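Local coordinates for protein hydrazine synthase subunit beta (Candidatus Kuenenia stuttgartiensis, PDB 5C2V) that forms part of the hydrazine synthase complex, which condenses nitric oxide with ammonium, and may modulate passage of the hydroxylamine intermediate between the active sites of the partner subunits, at residues P13-I18 and F340-T345; A52-P57 and K87-E92; T207-K212 and F226-T231; G258-P263 and V325-D330. All coordinates share one frame; numbering follows the deposited sequence.

Contact 1 (P13-I18 and F340-T345); sequences PGPFHI and FSNNVT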
loop_
_atom_site.group_PDB
_atom_site.type_symbol
_atom_site.label_atom_id
_atom_site.label_comp_id
_atom_site.label_asym_id
_atom_site.label_seq_id
_atom_site.Cartn_x
_atom_site.Cartn_y
_atom_site.Cartn_z
ATOM N N PRO B 13 -27.434 -55.129 10.623
ATOM C CA PRO B 13 -28.429 -54.590 9.685
ATOM C C PRO B 13 -27.839 -53.675 8.609
ATOM O O PRO B 13 -28.252 -53.772 7.453
ATOM C CB PRO B 13 -29.380 -53.809 10.597
ATOM C CG PRO B 13 -28.566 -53.469 11.792
ATOM C CD PRO B 13 -27.648 -54.635 11.993
ATOM N N GLY B 14 -26.898 -52.808 8.976
ATOM C CA GLY B 14 -26.236 -51.968 7.991
ATOM C C GLY B 14 -27.124 -50.945 7.303
ATOM O O GLY B 14 -27.279 -51.009 6.083
ATOM N N PRO B 15 -27.750 -50.030 8.070
ATOM C CA PRO B 15 -28.767 -49.173 7.443
ATOM C C PRO B 15 -28.239 -48.372 6.251
ATOM O O PRO B 15 -27.269 -47.625 6.383
ATOM C CB PRO B 15 -29.157 -48.216 8.575
ATOM C CG PRO B 15 -28.680 -48.864 9.838
ATOM C CD PRO B 15 -27.471 -49.646 9.464
ATOM N N PHE B 16 -28.888 -48.534 5.099
ATOM C CA PHE B 16 -28.545 -47.786 3.895
ATOM C C PHE B 16 -29.393 -46.547 3.585
ATOM O O PHE B 16 -29.011 -45.728 2.748
ATOM C CB PHE B 16 -28.612 -48.740 2.701
ATOM C CG PHE B 16 -27.718 -48.353 1.566
ATOM C CD1 PHE B 16 -26.349 -48.535 1.658
ATOM C CD2 PHE B 16 -28.245 -47.825 0.400
ATOM C CE1 PHE B 16 -25.520 -48.184 0.614
ATOM C CE2 PHE B 16 -27.420 -47.474 -0.650
ATOM C CZ PHE B 16 -26.055 -47.654 -0.543
ATOM N N HIS B 17 -30.528 -46.398 4.262
ATOM C CA HIS B 17 -31.487 -45.358 3.892
ATOM C C HIS B 17 -32.432 -45.053 5.046
ATOM O O HIS B 17 -32.610 -45.880 5.941
ATOM C CB HIS B 17 -32.276 -45.787 2.645
ATOM C CG HIS B 17 -33.110 -44.699 2.038
ATOM N ND1 HIS B 17 -34.392 -44.417 2.458
ATOM C CD2 HIS B 17 -32.845 -43.830 1.034
ATOM C CE1 HIS B 17 -34.880 -43.419 1.743
ATOM N NE2 HIS B 17 -33.961 -43.044 0.871
ATOM N N ILE B 18 -33.050 -43.878 5.023
ATOM C CA ILE B 18 -34.030 -43.536 6.043
ATOM C C ILE B 18 -35.068 -42.550 5.506
ATOM O O ILE B 18 -34.771 -41.722 4.643
ATOM C CB ILE B 18 -33.338 -42.959 7.308
ATOM C CG1 ILE B 18 -34.302 -42.936 8.496
ATOM C CG2 ILE B 18 -32.749 -41.579 7.030
ATOM C CD1 ILE B 18 -33.654 -42.520 9.800
ATOM N N PHE B 340 -22.150 -48.396 9.047
ATOM C CA PHE B 340 -21.122 -49.143 9.765
ATOM C C PHE B 340 -21.388 -49.173 11.264
ATOM O O PHE B 340 -21.173 -50.192 11.921
ATOM C CB PHE B 340 -19.738 -48.553 9.489
ATOM C CG PHE B 340 -19.309 -48.661 8.053
ATOM C CD1 PHE B 340 -18.951 -49.886 7.516
ATOM C CD2 PHE B 340 -19.258 -47.539 7.243
ATOM C CE1 PHE B 340 -18.558 -49.992 6.196
ATOM C CE2 PHE B 340 -18.863 -47.638 5.923
ATOM C CZ PHE B 340 -18.512 -48.866 5.399
ATOM N N SER B 341 -21.861 -48.054 11.801
ATOM C CA SER B 341 -22.165 -47.961 13.223
ATOM C C SER B 341 -23.519 -48.591 13.534
ATOM O O SER B 341 -23.878 -48.764 14.700
ATOM C CB SER B 341 -22.141 -46.503 13.682
ATOM O OG SER B 341 -20.853 -45.937 13.515
ATOM N N ASN B 342 -24.258 -48.930 12.479
ATOM C CA ASN B 342 -25.575 -49.551 12.600
ATOM C C ASN B 342 -26.533 -48.745 13.464
ATOM O O ASN B 342 -27.195 -49.302 14.341
ATOM C CB ASN B 342 -25.451 -50.968 13.170
ATOM C CG ASN B 342 -24.724 -51.910 12.237
ATOM O OD1 ASN B 342 -24.996 -51.950 11.039
ATOM N ND2 ASN B 342 -23.791 -52.679 12.787
ATOM N N ASN B 343 -26.615 -47.439 13.229
ATOM C CA ASN B 343 -27.471 -46.616 14.086
ATOM C C ASN B 343 -27.976 -45.349 13.412
ATOM O O ASN B 343 -27.717 -45.126 12.241
ATOM C CB ASN B 343 -26.731 -46.255 15.381
ATOM C CG ASN B 343 -25.366 -45.640 15.130
ATOM O OD1 ASN B 343 -25.089 -45.125 14.049
ATOM N ND2 ASN B 343 -24.503 -45.694 16.138
ATOM N N VAL B 344 -28.711 -44.528 14.154
ATOM C CA VAL B 344 -29.237 -43.283 13.607
ATOM C C VAL B 344 -28.903 -42.105 14.512
ATOM O O VAL B 344 -29.184 -42.130 15.710
ATOM C CB VAL B 344 -30.767 -43.346 13.405
ATOM C CG1 VAL B 344 -31.306 -41.988 12.976
ATOM C CG2 VAL B 344 -31.127 -44.413 12.379
ATOM N N THR B 345 -28.296 -41.074 13.931
ATOM C CA THR B 345 -27.963 -39.869 14.676
ATOM C C THR B 345 -29.106 -38.862 14.608
ATOM O O THR B 345 -29.602 -38.535 13.524
ATOM C CB THR B 345 -26.672 -39.216 14.150
ATOM O OG1 THR B 345 -25.573 -40.121 14.323
ATOM C CG2 THR B 345 -26.379 -37.926 14.899
#

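Contact 2 (A52-P57 and K87-E92); sequences AVRVQP and KQEIKE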
loop_
_atom_site.group_PDB
_atom_site.type_symbol
_atom_site.label_atom_id
_atom_site.label_comp_id
_atom_site.label_asym_id
_atom_site.label_seq_id
_atom_site.Cartn_x
_atom_site.Cartn_y
_atom_site.Cartn_z
ATOM N N ALA B 52 -39.653 -57.920 7.466
ATOM C CA ALA B 52 -38.840 -58.615 6.476
ATOM C C ALA B 52 -39.246 -58.265 5.047
ATOM O O ALA B 52 -40.427 -58.276 4.700
ATOM C CB ALA B 52 -38.923 -60.118 6.691
ATOM N N VAL B 53 -38.248 -57.948 4.229
ATOM C CA VAL B 53 -38.447 -57.694 2.807
ATOM C C VAL B 53 -37.488 -58.560 2.001
ATOM O O VAL B 53 -36.799 -59.417 2.555
ATOM C CB VAL B 53 -38.230 -56.213 2.441
ATOM C CG1 VAL B 53 -39.320 -55.344 3.052
ATOM C CG2 VAL B 53 -36.847 -55.752 2.874
ATOM N N ARG B 54 -37.446 -58.336 0.693
ATOM C CA ARG B 54 -36.569 -59.105 -0.181
ATOM C C ARG B 54 -35.111 -58.676 -0.015
ATOM O O ARG B 54 -34.786 -57.859 0.847
ATOM C CB ARG B 54 -37.000 -58.958 -1.641
ATOM C CG ARG B 54 -38.471 -59.241 -1.892
ATOM C CD ARG B 54 -38.908 -60.544 -1.244
ATOM N NE ARG B 54 -40.315 -60.836 -1.505
ATOM C CZ ARG B 54 -41.020 -61.754 -0.853
ATOM N NH1 ARG B 54 -40.451 -62.472 0.105
ATOM N NH2 ARG B 54 -42.295 -61.952 -1.157
ATOM N N VAL B 55 -34.240 -59.242 -0.844
ATOM C CA VAL B 55 -32.798 -59.070 -0.697
ATOM C C VAL B 55 -32.307 -57.639 -0.947
ATOM O O VAL B 55 -32.613 -57.036 -1.977
ATOM C CB VAL B 55 -32.042 -60.022 -1.650
ATOM C CG1 VAL B 55 -30.562 -60.054 -1.312
ATOM C CG2 VAL B 55 -32.634 -61.422 -1.574
ATOM N N GLN B 56 -31.543 -57.120 0.013
ATOM C CA GLN B 56 -30.811 -55.857 -0.117
ATOM C C GLN B 56 -31.684 -54.621 -0.391
ATOM O O GLN B 56 -31.566 -53.999 -1.448
ATOM C CB GLN B 56 -29.769 -56.003 -1.235
ATOM C CG GLN B 56 -28.700 -54.936 -1.264
ATOM C CD GLN B 56 -27.610 -55.243 -2.260
ATOM O OE1 GLN B 56 -27.232 -56.396 -2.460
ATOM N NE2 GLN B 56 -27.105 -54.208 -2.896
ATOM N N PRO B 57 -32.602 -54.284 0.535
ATOM C CA PRO B 57 -33.306 -53.018 0.304
ATOM C C PRO B 57 -32.387 -51.796 0.396
ATOM O O PRO B 57 -31.723 -51.624 1.418
ATOM C CB PRO B 57 -34.343 -52.998 1.428
ATOM C CG PRO B 57 -33.700 -53.775 2.533
ATOM C CD PRO B 57 -32.898 -54.858 1.860
ATOM N N LYS B 87 -47.394 -54.384 9.959
ATOM C CA LYS B 87 -45.963 -54.690 9.989
ATOM C C LYS B 87 -45.648 -55.949 9.178
ATOM O O LYS B 87 -44.926 -56.831 9.640
ATOM C CB LYS B 87 -45.474 -54.853 11.432
ATOM C CG LYS B 87 -45.882 -53.719 12.363
ATOM C CD LYS B 87 -45.577 -54.062 13.814
ATOM C CE LYS B 87 -46.090 -52.987 14.759
ATOM N NZ LYS B 87 -45.443 -51.670 14.513
ATOM N N GLN B 88 -46.197 -56.019 7.968
ATOM C CA GLN B 88 -46.062 -57.200 7.118
ATOM C C GLN B 88 -46.015 -56.816 5.637
ATOM O O GLN B 88 -46.711 -55.894 5.212
ATOM C CB GLN B 88 -47.224 -58.165 7.383
ATOM C CG GLN B 88 -47.315 -59.352 6.436
ATOM C CD GLN B 88 -46.249 -60.398 6.698
ATOM O OE1 GLN B 88 -45.603 -60.394 7.745
ATOM N NE2 GLN B 88 -46.065 -61.305 5.746
ATOM N N GLU B 89 -45.199 -57.518 4.852
ATOM C CA GLU B 89 -45.141 -57.269 3.413
ATOM C C GLU B 89 -46.298 -57.961 2.704
ATOM O O GLU B 89 -46.406 -59.187 2.732
ATOM C CB GLU B 89 -43.812 -57.761 2.834
ATOM C CG GLU B 89 -43.759 -57.741 1.313
ATOM C CD GLU B 89 -42.666 -58.633 0.754
ATOM O OE1 GLU B 89 -42.327 -58.482 -0.440
ATOM O OE2 GLU B 89 -42.151 -59.487 1.505
ATOM N N ILE B 90 -47.162 -57.177 2.065
ATOM C CA ILE B 90 -48.329 -57.746 1.399
ATOM C C ILE B 90 -48.165 -58.063 -0.091
ATOM O O ILE B 90 -48.999 -58.765 -0.662
ATOM C CB ILE B 90 -49.538 -56.803 1.549
ATOM C CG1 ILE B 90 -49.254 -55.467 0.859
ATOM C CG2 ILE B 90 -49.869 -56.593 3.018
ATOM C CD1 ILE B 90 -50.289 -54.398 1.136
ATOM N N LYS B 91 -47.104 -57.564 -0.723
ATOM C CA LYS B 91 -46.871 -57.870 -2.136
ATOM C C LYS B 91 -45.424 -57.626 -2.571
ATOM O O LYS B 91 -44.687 -56.878 -1.924
ATOM C CB LYS B 91 -47.824 -57.054 -3.019
ATOM C CG LYS B 91 -48.034 -57.635 -4.415
ATOM C CD LYS B 91 -49.132 -56.908 -5.176
ATOM C CE LYS B 91 -49.327 -57.506 -6.564
ATOM N NZ LYS B 91 -50.445 -56.858 -7.304
ATOM N N GLU B 92 -45.032 -58.251 -3.679
ATOM C CA GLU B 92 -43.763 -57.952 -4.334
ATOM C C GLU B 92 -43.972 -57.683 -5.823
ATOM O O GLU B 92 -44.378 -58.572 -6.574
ATOM C CB GLU B 92 -42.767 -59.096 -4.146
ATOM C CG GLU B 92 -41.473 -58.914 -4.926
ATOM C CD GLU B 92 -40.541 -60.102 -4.803
ATOM O OE1 GLU B 92 -39.589 -60.201 -5.608
ATOM O OE2 GLU B 92 -40.760 -60.939 -3.903
#

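Contact 3 (T207-K212 and F226-T231); sequences THQTPK and FTNNVT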
loop_
_atom_site.group_PDB
_atom_site.type_symbol
_atom_site.label_atom_id
_atom_site.label_comp_id
_atom_site.label_asym_id
_atom_site.label_seq_id
_atom_site.Cartn_x
_atom_site.Cartn_y
_atom_site.Cartn_z
ATOM N N THR B 207 -26.196 -33.581 -5.064
ATOM C CA THR B 207 -24.872 -33.831 -4.498
ATOM C C THR B 207 -24.031 -34.709 -5.417
ATOM O O THR B 207 -24.514 -35.716 -5.934
ATOM C CB THR B 207 -24.957 -34.504 -3.116
ATOM O OG1 THR B 207 -25.968 -35.521 -3.138
ATOM C CG2 THR B 207 -25.296 -33.484 -2.045
ATOM N N HIS B 208 -22.772 -34.328 -5.612
ATOM C CA HIS B 208 -21.877 -35.087 -6.478
ATOM C C HIS B 208 -20.411 -34.739 -6.245
ATOM O O HIS B 208 -20.076 -33.955 -5.355
ATOM C CB HIS B 208 -22.230 -34.848 -7.948
ATOM C CG HIS B 208 -21.978 -33.447 -8.407
ATOM N ND1 HIS B 208 -20.758 -33.030 -8.894
ATOM C CD2 HIS B 208 -22.791 -32.362 -8.452
ATOM C CE1 HIS B 208 -20.828 -31.752 -9.220
ATOM N NE2 HIS B 208 -22.051 -31.324 -8.961
ATOM N N GLN B 209 -19.544 -35.335 -7.056
ATOM C CA GLN B 209 -18.116 -35.055 -7.002
ATOM C C GLN B 209 -17.606 -34.528 -8.336
ATOM O O GLN B 209 -18.156 -34.841 -9.392
ATOM C CB GLN B 209 -17.331 -36.309 -6.610
ATOM C CG GLN B 209 -17.378 -36.646 -5.132
ATOM C CD GLN B 209 -16.447 -37.786 -4.770
ATOM O OE1 GLN B 209 -16.406 -38.810 -5.451
ATOM N NE2 GLN B 209 -15.686 -37.609 -3.696
ATOM N N THR B 210 -16.555 -33.719 -8.276
ATOM C CA THR B 210 -15.877 -33.246 -9.469
ATOM C C THR B 210 -14.474 -33.831 -9.532
ATOM O O THR B 210 -13.591 -33.431 -8.770
ATOM C CB THR B 210 -15.788 -31.708 -9.499
ATOM O OG1 THR B 210 -17.101 -31.143 -9.392
ATOM C CG2 THR B 210 -15.124 -31.228 -10.782
ATOM N N PRO B 211 -14.268 -34.794 -10.438
ATOM C CA PRO B 211 -12.936 -35.335 -10.705
ATOM C C PRO B 211 -12.134 -34.386 -11.578
ATOM O O PRO B 211 -12.731 -33.713 -12.417
ATOM C CB PRO B 211 -13.225 -36.648 -11.450
ATOM C CG PRO B 211 -14.712 -36.632 -11.780
ATOM C CD PRO B 211 -15.260 -35.292 -11.405
ATOM N N LYS B 212 -10.820 -34.315 -11.407
ATOM C CA LYS B 212 -10.040 -33.821 -12.523
ATOM C C LYS B 212 -9.393 -35.068 -13.103
ATOM O O LYS B 212 -8.424 -35.598 -12.558
ATOM C CB LYS B 212 -9.004 -32.789 -12.073
ATOM C CG LYS B 212 -9.364 -32.063 -10.775
ATOM C CD LYS B 212 -10.489 -31.057 -10.948
ATOM C CE LYS B 212 -10.830 -30.388 -9.622
ATOM N NZ LYS B 212 -11.791 -29.262 -9.789
ATOM N N PHE B 226 -9.997 -35.127 -6.606
ATOM C CA PHE B 226 -11.429 -34.953 -6.402
ATOM C C PHE B 226 -11.759 -33.711 -5.583
ATOM O O PHE B 226 -11.075 -33.394 -4.609
ATOM C CB PHE B 226 -12.026 -36.178 -5.708
ATOM C CG PHE B 226 -12.408 -37.283 -6.645
ATOM C CD1 PHE B 226 -13.534 -37.173 -7.444
ATOM C CD2 PHE B 226 -11.650 -38.438 -6.715
ATOM C CE1 PHE B 226 -13.891 -38.192 -8.303
ATOM C CE2 PHE B 226 -12.003 -39.461 -7.573
ATOM C CZ PHE B 226 -13.125 -39.337 -8.366
ATOM N N THR B 227 -12.811 -33.010 -5.990
ATOM C CA THR B 227 -13.448 -32.022 -5.129
ATOM C C THR B 227 -14.878 -32.482 -4.907
ATOM O O THR B 227 -15.406 -33.258 -5.695
ATOM C CB THR B 227 -13.437 -30.602 -5.729
ATOM O OG1 THR B 227 -14.237 -30.572 -6.918
ATOM C CG2 THR B 227 -12.018 -30.166 -6.057
ATOM N N ASN B 228 -15.499 -32.028 -3.829
ATOM C CA ASN B 228 -16.863 -32.444 -3.537
ATOM C C ASN B 228 -17.832 -31.278 -3.632
ATOM O O ASN B 228 -17.610 -30.225 -3.034
ATOM C CB ASN B 228 -16.924 -33.088 -2.162
ATOM C CG ASN B 228 -16.023 -34.301 -2.056
ATOM O OD1 ASN B 228 -16.441 -35.424 -2.332
ATOM N ND2 ASN B 228 -14.781 -34.080 -1.639
ATOM N N ASN B 229 -18.909 -31.470 -4.386
ATOM C CA ASN B 229 -19.761 -30.350 -4.760
ATOM C C ASN B 229 -21.259 -30.609 -4.650
ATOM O O ASN B 229 -21.724 -31.747 -4.751
ATOM C CB ASN B 229 -19.438 -29.921 -6.193
ATOM C CG ASN B 229 -17.966 -29.624 -6.394
ATOM O OD1 ASN B 229 -17.185 -30.508 -6.749
ATOM N ND2 ASN B 229 -17.577 -28.375 -6.166
ATOM N N VAL B 230 -22.003 -29.528 -4.439
ATOM C CA VAL B 230 -23.455 -29.544 -4.525
ATOM C C VAL B 230 -23.877 -28.582 -5.634
ATOM O O VAL B 230 -23.368 -27.463 -5.725
ATOM C CB VAL B 230 -24.118 -29.152 -3.184
ATOM C CG1 VAL B 230 -23.505 -27.873 -2.631
ATOM C CG2 VAL B 230 -25.626 -29.014 -3.346
ATOM N N THR B 231 -24.785 -29.028 -6.494
ATOM C CA THR B 231 -25.202 -28.224 -7.635
ATOM C C THR B 231 -26.668 -27.817 -7.546
ATOM O O THR B 231 -27.549 -28.656 -7.352
ATOM C CB THR B 231 -24.963 -28.971 -8.962
ATOM O OG1 THR B 231 -23.554 -29.123 -9.176
ATOM C CG2 THR B 231 -25.562 -28.200 -10.130
#

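Contact 4 (G258-P263 and V325-D330); sequences GMAMDP and VCLSPD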
loop_
_atom_site.group_PDB
_atom_site.type_symbol
_atom_site.label_atom_id
_atom_site.label_comp_id
_atom_site.label_asym_id
_atom_site.label_seq_id
_atom_site.Cartn_x
_atom_site.Cartn_y
_atom_site.Cartn_z
ATOM N N GLY B 258 -26.718 -38.283 0.871
ATOM C CA GLY B 258 -28.130 -38.045 1.100
ATOM C C GLY B 258 -28.453 -36.589 1.334
ATOM O O GLY B 258 -27.629 -35.835 1.851
ATOM N N MET B 259 -29.665 -36.193 0.969
ATOM C CA MET B 259 -30.086 -34.816 1.162
ATOM C C MET B 259 -31.475 -34.699 1.770
ATOM O O MET B 259 -32.373 -35.489 1.476
ATOM C CB MET B 259 -30.038 -34.047 -0.159
ATOM C CG MET B 259 -28.666 -33.490 -0.493
ATOM S SD MET B 259 -28.694 -32.490 -1.989
ATOM C CE MET B 259 -29.314 -33.688 -3.162
ATOM N N ALA B 260 -31.630 -33.699 2.629
ATOM C CA ALA B 260 -32.917 -33.374 3.221
ATOM C C ALA B 260 -33.158 -31.875 3.106
ATOM O O ALA B 260 -32.326 -31.065 3.525
ATOM C CB ALA B 260 -32.968 -33.822 4.672
ATOM N N MET B 261 -34.294 -31.514 2.519
ATOM C CA MET B 261 -34.645 -30.116 2.308
ATOM C C MET B 261 -35.588 -29.616 3.395
ATOM O O MET B 261 -36.600 -30.254 3.690
ATOM C CB MET B 261 -35.286 -29.928 0.930
ATOM C CG MET B 261 -35.773 -28.514 0.651
ATOM S SD MET B 261 -34.428 -27.326 0.482
ATOM C CE MET B 261 -33.660 -27.897 -1.032
ATOM N N ASP B 262 -35.245 -28.478 3.992
ATOM C CA ASP B 262 -36.095 -27.843 4.994
ATOM C C ASP B 262 -37.464 -27.539 4.393
ATOM O O ASP B 262 -37.551 -27.068 3.259
ATOM C CB ASP B 262 -35.437 -26.564 5.521
ATOM C CG ASP B 262 -36.186 -25.958 6.691
ATOM O OD1 ASP B 262 -35.878 -26.318 7.846
ATOM O OD2 ASP B 262 -37.085 -25.123 6.455
ATOM N N PRO B 263 -38.539 -27.819 5.149
ATOM C CA PRO B 263 -39.915 -27.634 4.670
ATOM C C PRO B 263 -40.199 -26.223 4.163
ATOM O O PRO B 263 -40.993 -26.058 3.237
ATOM C CB PRO B 263 -40.766 -27.948 5.910
ATOM C CG PRO B 263 -39.818 -27.891 7.071
ATOM C CD PRO B 263 -38.510 -28.347 6.522
ATOM N N VAL B 325 -30.173 -39.086 4.927
ATOM C CA VAL B 325 -30.733 -38.194 5.938
ATOM C C VAL B 325 -32.199 -37.885 5.656
ATOM O O VAL B 325 -32.649 -37.957 4.512
ATOM C CB VAL B 325 -29.954 -36.864 6.024
ATOM C CG1 VAL B 325 -28.599 -37.074 6.683
ATOM C CG2 VAL B 325 -29.803 -36.244 4.642
ATOM N N CYS B 326 -32.942 -37.540 6.703
ATOM C CA CYS B 326 -34.334 -37.128 6.537
ATOM C C CYS B 326 -34.748 -36.127 7.610
ATOM O O CYS B 326 -34.103 -36.017 8.651
ATOM C CB CYS B 326 -35.266 -38.342 6.562
ATOM S SG CYS B 326 -35.423 -39.143 8.175
ATOM N N LEU B 327 -35.829 -35.399 7.352
ATOM C CA LEU B 327 -36.296 -34.367 8.273
ATOM C C LEU B 327 -37.697 -34.639 8.802
ATOM O O LEU B 327 -38.510 -35.290 8.144
ATOM C CB LEU B 327 -36.276 -32.997 7.592
ATOM C CG LEU B 327 -34.928 -32.309 7.381
ATOM C CD1 LEU B 327 -35.112 -31.081 6.514
ATOM C CD2 LEU B 327 -34.311 -31.931 8.713
ATOM N N SER B 328 -37.972 -34.128 9.996
ATOM C CA SER B 328 -39.326 -34.108 10.527
ATOM C C SER B 328 -40.112 -33.025 9.792
ATOM O O SER B 328 -39.525 -32.048 9.328
ATOM C CB SER B 328 -39.315 -33.852 12.037
ATOM O OG SER B 328 -38.710 -32.608 12.340
ATOM N N PRO B 329 -41.439 -33.196 9.672
ATOM C CA PRO B 329 -42.266 -32.238 8.926
ATOM C C PRO B 329 -42.188 -30.807 9.465
ATOM O O PRO B 329 -42.448 -29.867 8.713
ATOM C CB PRO B 329 -43.687 -32.800 9.084
ATOM C CG PRO B 329 -43.615 -33.743 10.241
ATOM C CD PRO B 329 -42.238 -34.316 10.196
ATOM N N ASP B 330 -41.838 -30.644 10.737
ATOM C CA ASP B 330 -41.665 -29.311 11.308
ATOM C C ASP B 330 -40.251 -28.779 11.074
ATOM O O ASP B 330 -39.982 -27.593 11.268
ATOM C CB ASP B 330 -41.996 -29.319 12.804
ATOM C CG ASP B 330 -41.226 -30.377 13.574
ATOM O OD1 ASP B 330 -40.289 -30.977 13.007
ATOM O OD2 ASP B 330 -41.557 -30.608 14.757
#

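Contact 1 (P13-I18 and F340-T345)
Asn342 and Pro15 meet where the first and last blades of this seven-bladed beta-propeller come side by side, and they illustrate how the ends of a chain can be joined without continuous strand pairing. Asn342 lies in the turn entering strand 343-348, the first residue of a G1 beta bulge in which it and Asn343 both face Asn338. Its CG stands beside the backbone N, which carries the amide across to the N-terminal segment. There OD1 accepts a hydrogen bond from Gly14 N at 2.9 Å. The bond is bent, with an angle of 136° at the hydrogen and the donor tilted 32° from the carbonyl plane. The Pro15 ring lies crosswise to the asparagine side chain, its CD 3.7 Å from Asn342 CA and equally near Asn342 OD1. On the other flank of the bond, Pro13 CD comes within 3.9 Å of Asn342 OD1, so two proline rings frame the oxygen. The second amide atom, ND2, is engaged by the gamma subunit, where it bonds to the O of Ala13. That subunit also pairs antiparallel with residues 343-345 and thereby adds a strand to the three-stranded last blade. Farther along, the contact turns apolar: with CG1 anti to the backbone N (chi1 -165°) and the chain straight beyond it, Ile18 reaches toward Val344 tip to tip. Its CD1 faces both valine methyls almost evenly, 4.0 Å from Val344 CG1 and 4.1 Å from Val344 CG2.

Contact 2 (A52-P57 and K87-E92)
A salt-bridge network of Arg54 with Glu89 and Glu92 fastens two neighbouring blades of the beta-propeller at the protein surface. Arg54 belongs to the loop that leaves strand 46-52 of the first blade for strand 57-62 of the second; both glutamates stand on strand 88-94, an outermost strand of that second blade. A classic beta bulge, in which Ile90 and Lys91 both face Val81, lies between the acids and is consistent with both, three residues apart, pointing toward the same arginine. The Arg54 chain bends at chi2 (-49°) and then runs straight, placing its guanidinium between two extended acid side chains that come to it differently. Glu92 approaches obliquely, the carboxylate turned 51° from the guanidinium. Its salt bridge to Arg54 is plausible, although the modelled separation is too short to be trusted in detail. Its other oxygen, OE1, forms a salt bridge with Lys94 NZ, so Glu92 is shared between Arg54 and Lys94. Glu89 instead covers a face. Its OE1 lies 3.3 Å from Arg54 NE but well out of the guanidinium plane; this attraction is therefore one of charge, with no N-H aimed at the oxygen, and Glu89 OE1 takes its hydrogen bond from Ser80 OG. The second oxygen, Glu89 OE2, sits 3.5 Å above the plane of the Arg54 guanidinium, over its centre.

Contact 3 (T207-K212 and F226-T231)
Asn229 OD1 is gripped by two hydroxyls, one from each strand of the hairpin. Thr227 OG1, two residues back on the same strand, donates at 3.0 Å to Asn229 OD1 in the carbonyl plane, on a lone pair. Thr210 OG1 reaches across at 2.7 Å to Asn229 OD1 from well above that plane, 61° out of it. The amide's rotation is thus defined from two directions, while its ND2 bonds weakly to Leu244 O. On the same face, His208 NE2 and Thr231 OG1 share a hydrogen bond of 2.7 Å. The ring is set by a chi1 of 67°, which puts CG between backbone N and carbonyl carbon. Beneath these side chains the strands pair antiparallel, with His208-Asn229 and Thr210-Thr227 as hydrogen-bonded pairs, each joined by two backbone N-H...O bonds. The opposite face carries Gln209 and Asn228 side by side; Gln209 NE2 donates at 2.7 Å to Asn228 OD1, which also receives Asn255 N. The Gln209 amide lies almost parallel to the Phe226 ring, 13° apart, with OE1 over one ring face. Trp78 and Tyr61 of the gamma subunit meet the same ring, and a heme c comes within about 5 Å of the Phe226 side chain. These are the two middle strands of the fifth propeller blade, flanked by strands 190-197 and 241-245, with strand 256-261 of the next blade packing against Thr207 and Asn228.

Contact 4 (G258-P263 and V325-D330)
With CG beside its backbone N (chi1 -75°) and the chain extended beyond (chi2 171°), Leu327 meets Ala260 across the seam between two blades of the beta-propeller. Val325 meets Gly258 in the same seam: its CG1 stands beside the backbone N (chi1 -73°), which puts CG2 between that N and the carbonyl carbon, the branch that makes the contact. Both residues stand on strand 322-327, the first strand of the last blade, and their targets on strand 256-261, the first strand of the preceding blade. These short segments run almost parallel, their axes 5.5 Å apart at the closest, yet no hydrogen bond passes between them. Here, as between blades of a beta-propeller generally, packing of side chains does the work that strand pairing does within a blade. Val325 CG2 settles on backbone, 3.6 Å from Gly258 O. Gly258 has no side chain, and its CA comes up against the backbone of Val325, where there is little space for a CB near Val325 N. Next comes Ala260, whose CB points into the gap and meets Leu327 CG at 3.7 Å and Val325 CG2 at 4.0 Å, so one small methyl bridges the two larger residues. The CD1 branch of Leu327 carries on past the alanine, lying against Met261 O and the N of Asp262. Tyr269, on the neighbouring strand 267-272, touches both Ala260 and Leu327. Beyond the strands, at the solvent-exposed end, the Pro263 ring rests on the backbone of the facing turn, its CG 3.7 Å from Pro329 O.

In the fold
From the N terminus, residues 13-18 open contact 1, which closes only when the chain returns at 340-345; its loop encloses the other three contacts and brings the first and last blades together. Within it, contact 2 is the first to close, joining the loop after the first blade to the edge of the second. Contact 3 follows as a hairpin of the fifth blade, and contact 4 then joins the sixth blade to the seventh. These three succeed one another without crossing. Contacts 2 and 3 lie on opposite sides of the chain's centre, whereas contact 4 touches both contact 3, through Thr207 and Met259, and contact 1, through Ile18 and Cys326.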